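Local coordinates for D-isomer specific 2-hydroxyacid dehydrogenase family protein (Aeromonas salmonicida subsp. salmonicida, PDB 3HG7), which probably works as an NAD-dependent oxidoreductase, likely acting on D-2-hydroxyacids, at residues R96-P101 and A290-R295. The protein carries 1 engineered substitution. Residues are numbered along the deposited sequence; the frame is centred on the assembly and turned at random.
Sequences RGIFGP and AQIFVR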
ATOM      1  N   ARG A  96       9.976  -2.448  -1.756  1.00 15.67           N
ATOM      2  CA  ARG A  96       9.198  -3.596  -1.299  1.00 17.66           C
ATOM      3  C   ARG A  96       9.732  -4.229  -0.022  1.00 16.24           C
ATOM      4  O   ARG A  96      10.877  -4.016   0.349  1.00 14.77           O
ATOM      5  CB  ARG A  96       9.014  -4.614  -2.426  1.00 20.94           C
ATOM      6  CG  ARG A  96      10.278  -5.290  -2.918  1.00 44.03           C
ATOM      7  CD  ARG A  96       9.904  -6.703  -3.332  1.00 25.93           C
ATOM      8  NE  ARG A  96      11.028  -7.646  -3.361  1.00 45.12           N
ATOM      9  CZ  ARG A  96      11.623  -8.167  -2.286  1.00 28.46           C
ATOM     10  NH1 ARG A  96      11.243  -7.827  -1.055  1.00 44.81           N
ATOM     11  NH2 ARG A  96      12.635  -9.020  -2.454  1.00 45.14           N
ATOM     12  N   GLY A  97       8.884  -5.004   0.669  1.00 15.90           N
ATOM     13  CA  GLY A  97       9.352  -5.782   1.797  1.00 16.57           C
ATOM     14  C   GLY A  97       9.455  -5.076   3.143  1.00 18.01           C
ATOM     15  O   GLY A  97       9.805  -5.712   4.150  1.00 18.34           O
ATOM     16  N   ILE A  98       9.123  -3.784   3.193  1.00 17.28           N
ATOM     17  CA  ILE A  98       9.292  -3.053   4.438  1.00 17.43           C
ATOM     18  C   ILE A  98       7.957  -2.600   5.055  1.00 17.19           C
ATOM     19  O   ILE A  98       7.967  -1.807   5.984  1.00 18.09           O
ATOM     20  CB  ILE A  98      10.226  -1.835   4.262  1.00 18.89           C
ATOM     21  CG1 ILE A  98       9.681  -0.875   3.185  1.00 19.36           C
ATOM     22  CG2 ILE A  98      11.679  -2.314   3.907  1.00 19.55           C
ATOM     23  CD1 ILE A  98      10.353   0.514   3.118  1.00 18.13           C
ATOM     24  N   PHE A  99       6.829  -3.093   4.530  1.00 15.94           N
ATOM     25  CA  PHE A  99       5.521  -2.552   4.905  1.00 15.04           C
ATOM     26  C   PHE A  99       4.680  -3.490   5.743  1.00 13.88           C
ATOM     27  O   PHE A  99       3.580  -3.113   6.107  1.00 13.60           O
ATOM     28  CB  PHE A  99       4.717  -2.147   3.673  1.00 15.72           C
ATOM     29  CG  PHE A  99       5.435  -1.173   2.788  1.00 16.15           C
ATOM     30  CD1 PHE A  99       6.018  -1.606   1.597  1.00 17.04           C
ATOM     31  CD2 PHE A  99       5.564   0.156   3.172  1.00 16.13           C
ATOM     32  CE1 PHE A  99       6.665  -0.715   0.777  1.00 15.79           C
ATOM     33  CE2 PHE A  99       6.246   1.069   2.353  1.00 16.26           C
ATOM     34  CZ  PHE A  99       6.805   0.606   1.155  1.00 17.02           C
ATOM     35  N   GLY A 100       5.183  -4.692   6.033  1.00 13.31           N
ATOM     36  CA  GLY A 100       4.430  -5.673   6.858  1.00 13.48           C
ATOM     37  C   GLY A 100       3.941  -5.147   8.216  1.00 14.05           C
ATOM     38  O   GLY A 100       2.731  -5.092   8.485  1.00 14.14           O
ATOM     39  N   PRO A 101       4.874  -4.796   9.110  1.00 14.16           N
ATOM     40  CA  PRO A 101       4.480  -4.268  10.408  1.00 14.83           C
ATOM     41  C   PRO A 101       3.562  -3.047  10.359  1.00 13.69           C
ATOM     42  O   PRO A 101       2.674  -2.925  11.198  1.00 13.30           O
ATOM     43  CB  PRO A 101       5.823  -3.894  11.048  1.00 15.89           C
ATOM     44  CG  PRO A 101       6.796  -4.813  10.463  1.00 22.65           C
ATOM     45  CD  PRO A 101       6.290  -5.196   9.080  1.00 15.37           C
ATOM     46  N   ALA A 290      16.244   4.413   2.571  1.00 14.14           N
ATOM     47  CA  ALA A 290      17.659   4.707   2.330  1.00 15.09           C
ATOM     48  C   ALA A 290      18.497   3.445   2.389  1.00 15.51           C
ATOM     49  O   ALA A 290      19.466   3.295   1.643  1.00 15.21           O
ATOM     50  CB  ALA A 290      18.173   5.726   3.311  1.00 13.99           C
ATOM     51  N   GLN A 291      18.118   2.531   3.284  1.00 15.15           N
ATOM     52  CA  GLN A 291      18.758   1.239   3.399  1.00 15.32           C
ATOM     53  C   GLN A 291      18.581   0.440   2.105  1.00 14.82           C
ATOM     54  O   GLN A 291      19.533  -0.179   1.637  1.00 14.89           O
ATOM     55  CB  GLN A 291      18.162   0.484   4.609  1.00 16.66           C
ATOM     56  CG  GLN A 291      18.910  -0.768   5.038  1.00 34.48           C
ATOM     57  CD  GLN A 291      18.274  -1.443   6.271  1.00 20.03           C
ATOM     58  OE1 GLN A 291      18.784  -2.455   6.762  1.00 35.21           O
ATOM     59  NE2 GLN A 291      17.177  -0.880   6.769  1.00 34.49           N
ATOM     60  N   ILE A 292      17.383   0.487   1.513  1.00 13.89           N
ATOM     61  CA  ILE A 292      17.116  -0.159   0.208  1.00 13.44           C
ATOM     62  C   ILE A 292      17.979   0.465  -0.889  1.00 13.48           C
ATOM     63  O   ILE A 292      18.577  -0.250  -1.705  1.00 12.89           O
ATOM     64  CB  ILE A 292      15.624  -0.094  -0.175  1.00 13.75           C
ATOM     65  CG1 ILE A 292      14.811  -1.028   0.739  1.00 14.47           C
ATOM     66  CG2 ILE A 292      15.386  -0.495  -1.626  1.00 14.72           C
ATOM     67  CD1 ILE A 292      13.283  -0.839   0.598  1.00 14.70           C
ATOM     68  N   PHE A 293      18.048   1.788  -0.866  1.00 11.85           N
ATOM     69  CA  PHE A 293      18.863   2.524  -1.833  1.00 12.36           C
ATOM     70  C   PHE A 293      20.340   2.127  -1.734  1.00 13.06           C
ATOM     71  O   PHE A 293      20.957   1.767  -2.736  1.00 13.39           O
ATOM     72  CB  PHE A 293      18.707   4.039  -1.693  1.00 12.81           C
ATOM     73  CG  PHE A 293      19.629   4.802  -2.636  1.00 13.44           C
ATOM     74  CD1 PHE A 293      19.234   5.076  -3.944  1.00 12.86           C
ATOM     75  CD2 PHE A 293      20.912   5.161  -2.233  1.00 12.90           C
ATOM     76  CE1 PHE A 293      20.092   5.746  -4.831  1.00 13.84           C
ATOM     77  CE2 PHE A 293      21.802   5.783  -3.112  1.00 13.79           C
ATOM     78  CZ  PHE A 293      21.389   6.092  -4.419  1.00 12.97           C
ATOM     79  N   VAL A 294      20.910   2.169  -0.537  1.00 13.61           N
ATOM     80  CA  VAL A 294      22.338   1.866  -0.398  1.00 14.64           C
ATOM     81  C   VAL A 294      22.680   0.406  -0.760  1.00 14.65           C
ATOM     82  O   VAL A 294      23.712   0.165  -1.384  1.00 15.02           O
ATOM     83  CB  VAL A 294      22.849   2.266   1.016  1.00 16.45           C
ATOM     84  CG1 VAL A 294      24.235   1.689   1.307  1.00 21.88           C
ATOM     85  CG2 VAL A 294      22.828   3.779   1.151  1.00 21.30           C
ATOM     86  N   ARG A 295      21.819  -0.554  -0.416  1.00 14.46           N
ATOM     87  CA  ARG A 295      22.075  -1.957  -0.801  1.00 14.81           C
ATOM     88  C   ARG A 295      22.008  -2.097  -2.330  1.00 13.75           C
ATOM     89  O   ARG A 295      22.849  -2.748  -2.936  1.00 11.70           O
ATOM     90  CB  ARG A 295      21.128  -2.959  -0.085  1.00 16.61           C
ATOM     91  CG  ARG A 295      21.361  -3.123   1.422  1.00 40.47           C
ATOM     92  CD  ARG A 295      20.525  -4.287   2.035  1.00 21.21           C
ATOM     93  NE  ARG A 295      19.231  -4.452   1.367  1.00 41.80           N
ATOM     94  CZ  ARG A 295      18.046  -4.176   1.914  1.00 22.87           C
ATOM     95  NH1 ARG A 295      16.935  -4.349   1.202  1.00 41.87           N
ATOM     96  NH2 ARG A 295      17.970  -3.726   3.161  1.00 41.87           N
TER
HETATM   97  O   HOH W   1      13.693  -4.531   0.718  1.00 24.31           O
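Ile98 and Ile292 meet tip to tip, methyl against methyl: Ile292 CD1 lies 4.0 Å from Ile98 CG2 and 4.1 Å from Ile98 CD1, so the end of one chain sits against both branch ends of the other. On Ile292, CG1 stands beside the backbone N (chi1 -71°) and the chain runs on extended, which carries CD1 out from the helix to the connecting segment. The same Ile292 CD1 methyl is in van der Waals contact with Arg96 O at 4.0 Å. Behind the contact, Ile98 CG1 rests over the centre of the Phe99 ring, 3.7 Å above its plane, backing the side chain from within its own segment. The topology places this at the junction between the two domains, the probable hinge of the D-2-hydroxyacid dehydrogenase fold: residues 96-99 lie in the loop from strand 91-93 of the five-stranded sheet to helix 100-115, while helix 286-301 returns from the Rossmann domain to pack on that sheet, the Phe293 ring meeting Trp70 with planes at about 10°. One water provides the polar link, donating to Arg96 O at 2.9 Å and weakly accepting from Arg295 NH1 at 3.3 Å, where it lies in the guanidinium plane. Gln291 O lies 3.9 Å above the Arg295 guanidinium plane, offset toward its rim.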